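Local coordinates for protein cycloalternan-forming enzyme (Listeria monocytogenes serovar 1/2a, PDB 5F7U) that is a multidomain glycoside hydrolase family 31 protein that carries a carbohydrate-binding module of family 6 and binds glycans at several separate pockets, at residues T990-R1004 with L1017-V1031. The protein carries 1 engineered substitution. Sequence-based numbering, arbitrary orientation.
Sequences TMEVRYSAGVEDATR and LPKTANWDTWNTVEV. With GLC (alpha-D-glucopyranose), chain D; GLC (alpha-D-glucopyranose), chain B.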
ATOM      1  N   THR A 990     -27.928  34.792  -2.603  1.00 19.22           N
ATOM      2  CA  THR A 990     -28.929  34.938  -1.556  1.00 19.58           C
ATOM      3  C   THR A 990     -28.649  33.930  -0.462  1.00 19.13           C
ATOM      4  O   THR A 990     -28.548  32.728  -0.724  1.00 19.14           O
ATOM      5  CB  THR A 990     -30.341  34.714  -2.101  1.00 20.83           C
ATOM      6  OG1 THR A 990     -30.565  35.606  -3.195  1.00 21.84           O
ATOM      7  CG2 THR A 990     -31.368  34.979  -1.017  1.00 21.11           C
ATOM      8  N   MET A 991     -28.511  34.417   0.766  1.00 19.07           N
ATOM      9  CA  MET A 991     -28.413  33.528   1.920  1.00 19.40           C
ATOM     10  C   MET A 991     -29.782  33.415   2.608  1.00 20.20           C
ATOM     11  O   MET A 991     -30.307  34.415   3.118  1.00 20.97           O
ATOM     12  CB  MET A 991     -27.336  34.050   2.879  1.00 19.52           C
ATOM     13  CG  MET A 991     -27.202  33.221   4.155  1.00 20.14           C
ATOM     14  SD  MET A 991     -25.848  33.758   5.216  1.00 21.12           S
ATOM     15  CE  MET A 991     -26.401  35.398   5.721  1.00 21.43           C
ATOM     16  N   GLU A 992     -30.381  32.218   2.569  1.00 19.92           N
ATOM     17  CA  GLU A 992     -31.599  31.929   3.323  1.00 20.62           C
ATOM     18  C   GLU A 992     -31.221  31.654   4.767  1.00 19.93           C
ATOM     19  O   GLU A 992     -30.321  30.867   5.022  1.00 19.40           O
ATOM     20  CB  GLU A 992     -32.300  30.674   2.803  1.00 21.57           C
ATOM     21  CG  GLU A 992     -32.915  30.785   1.419  1.00 23.02           C
ATOM     22  CD  GLU A 992     -33.737  29.551   1.060  1.00 24.48           C
ATOM     23  OE1 GLU A 992     -33.631  28.510   1.748  1.00 24.83           O
ATOM     24  OE2 GLU A 992     -34.508  29.605   0.089  1.00 25.96           O
ATOM     25  N   VAL A 993     -31.897  32.322   5.690  1.00 20.07           N
ATOM     26  CA  VAL A 993     -31.694  32.105   7.129  1.00 19.81           C
ATOM     27  C   VAL A 993     -32.997  31.522   7.678  1.00 20.38           C
ATOM     28  O   VAL A 993     -34.030  32.210   7.686  1.00 21.57           O
ATOM     29  CB  VAL A 993     -31.312  33.425   7.868  1.00 19.80           C
ATOM     30  CG1 VAL A 993     -31.199  33.174   9.386  1.00 20.26           C
ATOM     31  CG2 VAL A 993     -30.000  33.998   7.316  1.00 19.33           C
ATOM     32  N   ARG A 994     -32.952  30.265   8.125  1.00 20.21           N
ATOM     33  CA  ARG A 994     -34.123  29.581   8.667  1.00 20.87           C
ATOM     34  C   ARG A 994     -34.074  29.568  10.185  1.00 20.99           C
ATOM     35  O   ARG A 994     -33.116  29.097  10.787  1.00 20.50           O
ATOM     36  CB  ARG A 994     -34.274  28.158   8.097  1.00 21.16           C
ATOM     37  CG  ARG A 994     -35.599  27.496   8.473  1.00 22.60           C
ATOM     38  CD  ARG A 994     -35.875  26.264   7.643  1.00 23.29           C
ATOM     39  NE  ARG A 994     -37.254  25.771   7.789  1.00 25.05           N
ATOM     40  CZ  ARG A 994     -37.611  24.669   8.453  1.00 25.69           C
ATOM     41  NH1 ARG A 994     -36.705  23.908   9.071  1.00 25.66           N
ATOM     42  NH2 ARG A 994     -38.895  24.319   8.493  1.00 27.16           N
ATOM     43  N   TYR A 995     -35.145  30.071  10.796  1.00 21.47           N
ATOM     44  CA  TYR A 995     -35.136  30.371  12.221  1.00 21.76           C
ATOM     45  C   TYR A 995     -36.561  30.313  12.759  1.00 23.01           C
ATOM     46  O   TYR A 995     -37.535  30.323  11.992  1.00 23.20           O
ATOM     47  CB  TYR A 995     -34.581  31.794  12.456  1.00 21.61           C
ATOM     48  CG  TYR A 995     -35.578  32.842  12.002  1.00 22.34           C
ATOM     49  CD1 TYR A 995     -35.749  33.121  10.641  1.00 22.01           C
ATOM     50  CD2 TYR A 995     -36.406  33.485  12.924  1.00 23.59           C
ATOM     51  CE1 TYR A 995     -36.699  34.039  10.209  1.00 22.83           C
ATOM     52  CE2 TYR A 995     -37.356  34.404  12.508  1.00 24.51           C
ATOM     53  CZ  TYR A 995     -37.489  34.674  11.154  1.00 24.16           C
ATOM     54  OH  TYR A 995     -38.442  35.576  10.766  1.00 25.39           O
ATOM     55  N   SER A 996     -36.675  30.326  14.078  1.00 23.59           N
ATOM     56  CA  SER A 996     -37.963  30.571  14.708  1.00 25.38           C
ATOM     57  C   SER A 996     -37.808  31.726  15.701  1.00 26.23           C
ATOM     58  O   SER A 996     -36.750  31.894  16.315  1.00 25.65           O
ATOM     59  CB  SER A 996     -38.457  29.301  15.393  1.00 26.18           C
ATOM     60  OG  SER A 996     -39.761  29.473  15.907  1.00 28.22           O
ATOM     61  N   ALA A 997     -38.855  32.537  15.831  1.00 27.71           N
ATOM     62  CA  ALA A 997     -38.854  33.672  16.742  1.00 29.06           C
ATOM     63  C   ALA A 997     -40.252  33.762  17.306  1.00 30.99           C
ATOM     64  O   ALA A 997     -41.061  34.572  16.863  1.00 31.82           O
ATOM     65  CB  ALA A 997     -38.459  34.957  16.010  1.00 28.86           C
ATOM     66  N   GLY A 998     -40.523  32.888  18.270  1.00 32.11           N
ATOM     67  CA  GLY A 998     -41.863  32.689  18.828  1.00 34.10           C
ATOM     68  C   GLY A 998     -42.456  33.812  19.650  1.00 36.48           C
ATOM     69  O   GLY A 998     -43.675  33.844  19.838  1.00 37.89           O
ATOM     70  N   VAL A 999     -41.626  34.734  20.143  1.00 36.95           N
ATOM     71  CA  VAL A 999     -42.121  35.799  21.043  1.00 39.17           C
ATOM     72  C   VAL A 999     -42.285  37.148  20.328  1.00 39.99           C
ATOM     73  O   VAL A 999     -43.310  37.809  20.495  1.00 41.48           O
ATOM     74  CB  VAL A 999     -41.258  35.947  22.330  1.00 39.64           C
ATOM     75  CG1 VAL A 999     -41.716  37.119  23.197  1.00 41.82           C
ATOM     76  CG2 VAL A 999     -41.285  34.663  23.144  1.00 39.68           C
ATOM     77  N   GLU A1000     -41.284  37.532  19.525  1.00 38.89           N
ATOM     78  CA  GLU A1000     -41.196  38.896  18.974  1.00 39.72           C
ATOM     79  C   GLU A1000     -40.164  38.985  17.842  1.00 37.41           C
ATOM     80  O   GLU A1000     -39.287  38.119  17.737  1.00 35.64           O
ATOM     81  CB  GLU A1000     -40.814  39.882  20.089  1.00 42.04           C
ATOM     82  CG  GLU A1000     -39.515  39.498  20.802  1.00 42.22           C
ATOM     83  CD  GLU A1000     -39.153  40.387  21.974  1.00 45.01           C
ATOM     84  OE1 GLU A1000     -38.416  39.901  22.858  1.00 45.78           O
ATOM     85  OE2 GLU A1000     -39.589  41.558  22.019  1.00 46.84           O
ATOM     86  N   ASP A1001     -40.268  40.042  17.024  1.00 37.49           N
ATOM     87  CA  ASP A1001     -39.261  40.367  15.990  1.00 35.61           C
ATOM     88  C   ASP A1001     -37.859  40.362  16.575  1.00 34.35           C
ATOM     89  O   ASP A1001     -37.627  40.861  17.680  1.00 35.27           O
ATOM     90  CB  ASP A1001     -39.510  41.756  15.377  1.00 37.23           C
ATOM     91  CG  ASP A1001     -40.754  41.817  14.515  1.00 38.47           C
ATOM     92  OD1 ASP A1001     -41.414  40.781  14.296  1.00 38.49           O
ATOM     93  OD2 ASP A1001     -41.084  42.932  14.052  1.00 40.36           O
ATOM     94  N   ALA A1002     -36.923  39.799  15.826  1.00 31.97           N
ATOM     95  CA  ALA A1002     -35.543  39.749  16.265  1.00 31.04           C
ATOM     96  C   ALA A1002     -34.636  40.402  15.238  1.00 29.92           C
ATOM     97  O   ALA A1002     -35.027  40.573  14.070  1.00 29.36           O
ATOM     98  CB  ALA A1002     -35.124  38.309  16.491  1.00 29.90           C
ATOM     99  N   THR A1003     -33.442  40.788  15.682  1.00 29.76           N
ATOM    100  CA  THR A1003     -32.355  41.165  14.762  1.00 28.83           C
ATOM    101  C   THR A1003     -31.057  40.476  15.159  1.00 27.84           C
ATOM    102  O   THR A1003     -30.802  40.229  16.347  1.00 28.12           O
ATOM    103  CB  THR A1003     -32.084  42.694  14.680  1.00 30.34           C
ATOM    104  OG1 THR A1003     -31.592  43.161  15.937  1.00 32.39           O
ATOM    105  CG2 THR A1003     -33.336  43.494  14.301  1.00 31.63           C
ATOM    106  N   ARG A1004     -30.252  40.157  14.147  1.00 26.11           N
ATOM    107  CA  ARG A1004     -28.884  39.659  14.340  1.00 25.14           C
ATOM    108  C   ARG A1004     -27.931  40.384  13.399  1.00 24.71           C
ATOM    109  O   ARG A1004     -28.340  40.945  12.382  1.00 24.29           O
ATOM    110  CB  ARG A1004     -28.791  38.144  14.120  1.00 24.04           C
ATOM    111  CG  ARG A1004     -29.545  37.286  15.130  1.00 24.49           C
ATOM    112  CD  ARG A1004     -28.932  37.338  16.525  1.00 25.43           C
ATOM    113  NE  ARG A1004     -29.639  36.450  17.449  1.00 26.10           N
ATOM    114  CZ  ARG A1004     -30.798  36.731  18.049  1.00 27.13           C
ATOM    115  NH1 ARG A1004     -31.337  35.842  18.878  1.00 27.63           N
ATOM    116  NH2 ARG A1004     -31.425  37.892  17.838  1.00 27.88           N
ATOM    117  N   LEU A1017     -35.407  39.544  11.515  1.00 28.01           N
ATOM    118  CA  LEU A1017     -36.013  38.240  11.567  1.00 27.42           C
ATOM    119  C   LEU A1017     -37.384  38.396  12.220  1.00 28.82           C
ATOM    120  O   LEU A1017     -37.475  38.386  13.449  1.00 29.68           O
ATOM    121  CB  LEU A1017     -35.119  37.298  12.363  1.00 26.62           C
ATOM    122  CG  LEU A1017     -33.690  37.153  11.832  1.00 25.49           C
ATOM    123  CD1 LEU A1017     -32.773  36.540  12.881  1.00 25.55           C
ATOM    124  CD2 LEU A1017     -33.706  36.333  10.545  1.00 24.33           C
ATOM    125  N   PRO A1018     -38.450  38.579  11.405  1.00 29.43           N
ATOM    126  CA  PRO A1018     -39.798  38.794  11.966  1.00 31.00           C
ATOM    127  C   PRO A1018     -40.294  37.672  12.875  1.00 31.16           C
ATOM    128  O   PRO A1018     -39.909  36.512  12.708  1.00 30.13           O
ATOM    129  CB  PRO A1018     -40.696  38.887  10.724  1.00 31.53           C
ATOM    130  CG  PRO A1018     -39.779  39.279   9.613  1.00 30.40           C
ATOM    131  CD  PRO A1018     -38.449  38.656   9.933  1.00 28.83           C
ATOM    132  N   LYS A1019     -41.157  38.035  13.825  1.00 32.88           N
ATOM    133  CA  LYS A1019     -41.813  37.082  14.721  1.00 33.44           C
ATOM    134  C   LYS A1019     -42.463  35.952  13.921  1.00 33.03           C
ATOM    135  O   LYS A1019     -43.060  36.200  12.863  1.00 33.19           O
ATOM    136  CB  LYS A1019     -42.880  37.806  15.557  1.00 35.39           C
ATOM    137  CG  LYS A1019     -43.539  36.976  16.653  1.00 36.39           C
ATOM    138  CD  LYS A1019     -44.783  37.689  17.207  1.00 38.83           C
ATOM    139  CE  LYS A1019     -45.525  36.848  18.252  1.00 39.96           C
ATOM    140  NZ  LYS A1019     -46.191  35.626  17.681  1.00 39.64           N
ATOM    141  N   THR A1020     -42.310  34.723  14.416  1.00 32.37           N
ATOM    142  CA  THR A1020     -43.078  33.579  13.918  1.00 32.55           C
ATOM    143  C   THR A1020     -44.266  33.350  14.857  1.00 34.46           C
ATOM    144  O   THR A1020     -44.227  33.787  16.013  1.00 35.44           O
ATOM    145  CB  THR A1020     -42.215  32.295  13.814  1.00 31.10           C
ATOM    146  OG1 THR A1020     -41.625  31.996  15.086  1.00 30.88           O
ATOM    147  CG2 THR A1020     -41.107  32.453  12.763  1.00 29.18           C
ATOM    148  N   ALA A1021     -45.310  32.675  14.365  1.00 35.48           N
ATOM    149  CA  ALA A1021     -46.534  32.381  15.149  1.00 37.51           C
ATOM    150  C   ALA A1021     -46.268  31.842  16.557  1.00 38.03           C
ATOM    151  O   ALA A1021     -46.910  32.259  17.538  1.00 39.54           O
ATOM    152  CB  ALA A1021     -47.434  31.421  14.383  1.00 38.16           C
ATOM    153  N   ASN A1022     -45.319  30.915  16.637  1.00 36.57           N
ATOM    154  CA  ASN A1022     -44.885  30.284  17.878  1.00 37.08           C
ATOM    155  C   ASN A1022     -43.516  29.641  17.653  1.00 35.27           C
ATOM    156  O   ASN A1022     -42.953  29.753  16.550  1.00 33.63           O
ATOM    157  CB  ASN A1022     -45.914  29.243  18.346  1.00 38.70           C
ATOM    158  CG  ASN A1022     -46.346  28.302  17.233  1.00 38.51           C
ATOM    159  OD1 ASN A1022     -45.523  27.649  16.584  1.00 37.14           O
ATOM    160  ND2 ASN A1022     -47.649  28.216  17.020  1.00 40.05           N
ATOM    161  N   TRP A1023     -42.990  28.966  18.682  1.00 35.42           N
ATOM    162  CA  TRP A1023     -41.687  28.298  18.579  1.00 33.84           C
ATOM    163  C   TRP A1023     -41.703  27.007  17.751  1.00 33.52           C
ATOM    164  O   TRP A1023     -40.638  26.452  17.446  1.00 32.14           O
ATOM    165  CB  TRP A1023     -41.071  28.029  19.958  1.00 34.14           C
ATOM    166  CG  TRP A1023     -40.745  29.255  20.715  1.00 34.67           C
ATOM    167  CD1 TRP A1023     -41.412  29.752  21.802  1.00 36.42           C
ATOM    168  CD2 TRP A1023     -39.679  30.166  20.445  1.00 33.70           C
ATOM    169  NE1 TRP A1023     -40.824  30.920  22.226  1.00 36.75           N
ATOM    170  CE2 TRP A1023     -39.756  31.198  21.412  1.00 34.93           C
ATOM    171  CE3 TRP A1023     -38.663  30.217  19.472  1.00 31.92           C
ATOM    172  CZ2 TRP A1023     -38.851  32.274  21.441  1.00 34.66           C
ATOM    173  CZ3 TRP A1023     -37.761  31.288  19.501  1.00 31.57           C
ATOM    174  CH2 TRP A1023     -37.855  32.295  20.484  1.00 32.93           C
ATOM    175  N   ASP A1024     -42.898  26.531  17.395  1.00 34.52           N
ATOM    176  CA  ASP A1024     -43.020  25.378  16.502  1.00 34.42           C
ATOM    177  C   ASP A1024     -43.220  25.796  15.041  1.00 33.70           C
ATOM    178  O   ASP A1024     -43.530  24.956  14.194  1.00 34.23           O
ATOM    179  CB  ASP A1024     -44.139  24.436  16.969  1.00 36.05           C
ATOM    180  CG  ASP A1024     -43.850  23.793  18.338  1.00 37.03           C
ATOM    181  OD1 ASP A1024     -42.718  23.309  18.583  1.00 36.36           O
ATOM    182  OD2 ASP A1024     -44.784  23.763  19.171  1.00 38.88           O
ATOM    183  N   THR A1025     -43.030  27.086  14.756  1.00 32.95           N
ATOM    184  CA  THR A1025     -43.155  27.630  13.401  1.00 32.17           C
ATOM    185  C   THR A1025     -41.823  28.214  12.939  1.00 30.67           C
ATOM    186  O   THR A1025     -41.273  29.109  13.596  1.00 30.41           O
ATOM    187  CB  THR A1025     -44.265  28.704  13.330  1.00 33.56           C
ATOM    188  OG1 THR A1025     -45.484  28.154  13.847  1.00 35.14           O
ATOM    189  CG2 THR A1025     -44.482  29.199  11.880  1.00 33.18           C
ATOM    190  N   TRP A1026     -41.321  27.697  11.810  1.00 29.62           N
ATOM    191  CA  TRP A1026     -40.072  28.159  11.201  1.00 28.15           C
ATOM    192  C   TRP A1026     -40.377  29.130  10.061  1.00 28.36           C
ATOM    193  O   TRP A1026     -41.413  29.018   9.409  1.00 29.32           O
ATOM    194  CB  TRP A1026     -39.241  26.979  10.674  1.00 27.09           C
ATOM    195  CG  TRP A1026     -38.904  25.966  11.735  1.00 26.99           C
ATOM    196  CD1 TRP A1026     -39.598  24.828  12.023  1.00 27.76           C
ATOM    197  CD2 TRP A1026     -37.802  26.010  12.656  1.00 26.32           C
ATOM    198  NE1 TRP A1026     -39.001  24.155  13.070  1.00 27.55           N
ATOM    199  CE2 TRP A1026     -37.897  24.858  13.476  1.00 26.85           C
ATOM    200  CE3 TRP A1026     -36.739  26.909  12.865  1.00 25.62           C
ATOM    201  CZ2 TRP A1026     -36.973  24.580  14.498  1.00 26.67           C
ATOM    202  CZ3 TRP A1026     -35.816  26.642  13.882  1.00 25.36           C
ATOM    203  CH2 TRP A1026     -35.945  25.484  14.691  1.00 26.31           C
ATOM    204  N   ASN A1027     -39.486  30.098   9.861  1.00 27.44           N
ATOM    205  CA  ASN A1027     -39.571  31.028   8.745  1.00 27.39           C
ATOM    206  C   ASN A1027     -38.196  31.156   8.127  1.00 26.34           C
ATOM    207  O   ASN A1027     -37.188  30.866   8.778  1.00 24.87           O
ATOM    208  CB  ASN A1027     -40.079  32.402   9.210  1.00 28.52           C
ATOM    209  CG  ASN A1027     -40.269  33.380   8.065  1.00 28.97           C
ATOM    210  OD1 ASN A1027     -40.827  33.036   7.028  1.00 29.74           O
ATOM    211  ND2 ASN A1027     -39.784  34.604   8.241  1.00 29.15           N
ATOM    212  N   THR A1028     -38.163  31.583   6.865  1.00 26.58           N
ATOM    213  CA  THR A1028     -36.917  31.845   6.161  1.00 26.19           C
ATOM    214  C   THR A1028     -36.872  33.302   5.699  1.00 26.84           C
ATOM    215  O   THR A1028     -37.851  33.818   5.153  1.00 27.73           O
ATOM    216  CB  THR A1028     -36.735  30.849   4.996  1.00 26.58           C
ATOM    217  OG1 THR A1028     -36.680  29.517   5.522  1.00 26.99           O
ATOM    218  CG2 THR A1028     -35.460  31.109   4.240  1.00 25.60           C
ATOM    219  N   VAL A1029     -35.756  33.968   5.979  1.00 26.35           N
ATOM    220  CA  VAL A1029     -35.495  35.342   5.539  1.00 27.03           C
ATOM    221  C   VAL A1029     -34.346  35.269   4.541  1.00 26.25           C
ATOM    222  O   VAL A1029     -33.404  34.502   4.743  1.00 25.57           O
ATOM    223  CB  VAL A1029     -35.159  36.258   6.745  1.00 27.68           C
ATOM    224  CG1 VAL A1029     -34.426  37.530   6.334  1.00 28.59           C
ATOM    225  CG2 VAL A1029     -36.425  36.616   7.513  1.00 29.12           C
ATOM    226  N   GLU A1030     -34.445  36.057   3.468  1.00 26.58           N
ATOM    227  CA  GLU A1030     -33.445  36.068   2.406  1.00 26.25           C
ATOM    228  C   GLU A1030     -32.529  37.271   2.571  1.00 25.94           C
ATOM    229  O   GLU A1030     -32.991  38.416   2.602  1.00 26.82           O
ATOM    230  CB  GLU A1030     -34.139  36.048   1.034  1.00 27.93           C
ATOM    231  CG  GLU A1030     -34.770  34.683   0.709  1.00 29.85           C
ATOM    232  CD  GLU A1030     -35.393  34.581  -0.685  1.00 32.07           C
ATOM    233  OE1 GLU A1030     -35.180  35.481  -1.516  1.00 33.44           O
ATOM    234  OE2 GLU A1030     -36.114  33.589  -0.951  1.00 33.59           O
ATOM    235  N   VAL A1031     -31.231  37.007   2.689  1.00 24.62           N
ATOM    236  CA  VAL A1031     -30.217  38.033   2.976  1.00 24.11           C
ATOM    237  C   VAL A1031     -29.246  38.113   1.782  1.00 23.67           C
ATOM    238  O   VAL A1031     -28.655  37.079   1.419  1.00 22.69           O
ATOM    239  CB  VAL A1031     -29.428  37.681   4.272  1.00 23.86           C
ATOM    240  CG1 VAL A1031     -28.365  38.734   4.584  1.00 23.91           C
ATOM    241  CG2 VAL A1031     -30.374  37.483   5.459  1.00 24.57           C
TER
HETATM  242  C1  GLC D   1     -38.578  29.357  24.498  1.00 34.38           C
HETATM  243  C2  GLC D   1     -38.383  28.286  23.414  1.00 33.66           C
HETATM  244  C3  GLC D   1     -36.895  28.066  23.103  1.00 32.65           C
HETATM  245  C4  GLC D   1     -36.186  29.381  22.770  1.00 33.24           C
HETATM  246  C5  GLC D   1     -36.401  30.345  23.940  1.00 34.08           C
HETATM  247  C6  GLC D   1     -35.739  31.695  23.735  1.00 35.21           C
HETATM  248  O1  GLC D   1     -38.221  28.859  25.806  1.00 35.70           O
HETATM  249  O2  GLC D   1     -38.966  27.044  23.814  1.00 32.53           O
HETATM  250  O3  GLC D   1     -36.778  27.120  22.043  1.00 32.58           O
HETATM  251  O4  GLC D   1     -34.788  29.142  22.545  1.00 31.81           O
HETATM  252  O5  GLC D   1     -37.815  30.541  24.172  1.00 35.13           O
HETATM  253  O6  GLC D   1     -35.991  32.458  24.918  1.00 36.42           O
HETATM  254  C1  GLC B   2     -35.348  33.747  24.878  1.00 36.89           C
HETATM  255  C2  GLC B   2     -35.338  34.370  26.279  1.00 37.54           C
HETATM  256  C3  GLC B   2     -36.759  34.778  26.704  1.00 37.80           C
HETATM  257  C4  GLC B   2     -37.433  35.667  25.647  1.00 37.71           C
HETATM  258  C5  GLC B   2     -37.302  35.072  24.232  1.00 36.66           C
HETATM  259  C6  GLC B   2     -37.729  36.039  23.130  1.00 34.59           C
HETATM  260  O2  GLC B   2     -34.751  33.448  27.201  1.00 37.47           O
HETATM  261  O3  GLC B   2     -36.722  35.448  27.971  1.00 39.22           O
HETATM  262  O4  GLC B   2     -38.819  35.847  25.959  1.00 39.47           O
HETATM  263  O5  GLC B   2     -35.943  34.678  23.968  1.00 37.20           O
HETATM  264  O6  GLC B   2     -36.874  37.186  23.111  1.00 34.11           O
HETATM  265  O   HOH W   1     -39.049  28.057   6.569  1.00 21.31           O
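The phenol oxygen of Tyr995 is gripped from two sides: Tyr995 OH donates to Pro1018 O at 2.6 Å, on a lone pair in the carbonyl plane, and accepts from Asn1027 ND2 at 3.0 Å, a nearly straight bond lying in the amide plane. These bonds pin the phenol oxygen in place and settle the direction of its hydrogen. Tyr995 CG stands between backbone N and carbonyl carbon (chi1 72°), which turns the ring toward Leu1017, whose CB helps hold it from over one face, 3.9 Å from the ring centroid.

At the end of strand 987-996, Ser996 OG donates at 2.8 Å to the carbonyl oxygen of Thr1025, the last residue of the type I turn that begins at Asn1022, while Thr1020 OG1 accepts from Ala997 N and donates to Asn1022 O. Gly998 CA lies 3.7 Å from the centroid of the five-membered ring of Trp1023; the sugar of chain D covers the opposite face. This is the aromatic platform common in carbohydrate-binding modules, and Glu1000 OE1 takes a hydrogen bond from O6 of the chain B sugar at 3.1 Å.

Trp1026 is sandwiched likewise, with Ser996 CB over one face and the Arg994 guanidinium stacked off-centre on the other, planes 28° apart. Arg994 reaches the indole on an extended chain whose CG lies opposite the backbone N (chi1 -171°), and Asp1057, a magnesium ligand, forms a salt bridge with its guanidinium.

Strands 987-996 and 1027-1035 run antiparallel, and strand 1054-1062 flanks the former; Met991 and Val993 pack on strand 1039-1045 of the second sheet, to which Ala1002 and Leu1017 belong, so the contact joins both sheets of a beta sandwich beside one of its glycan pockets.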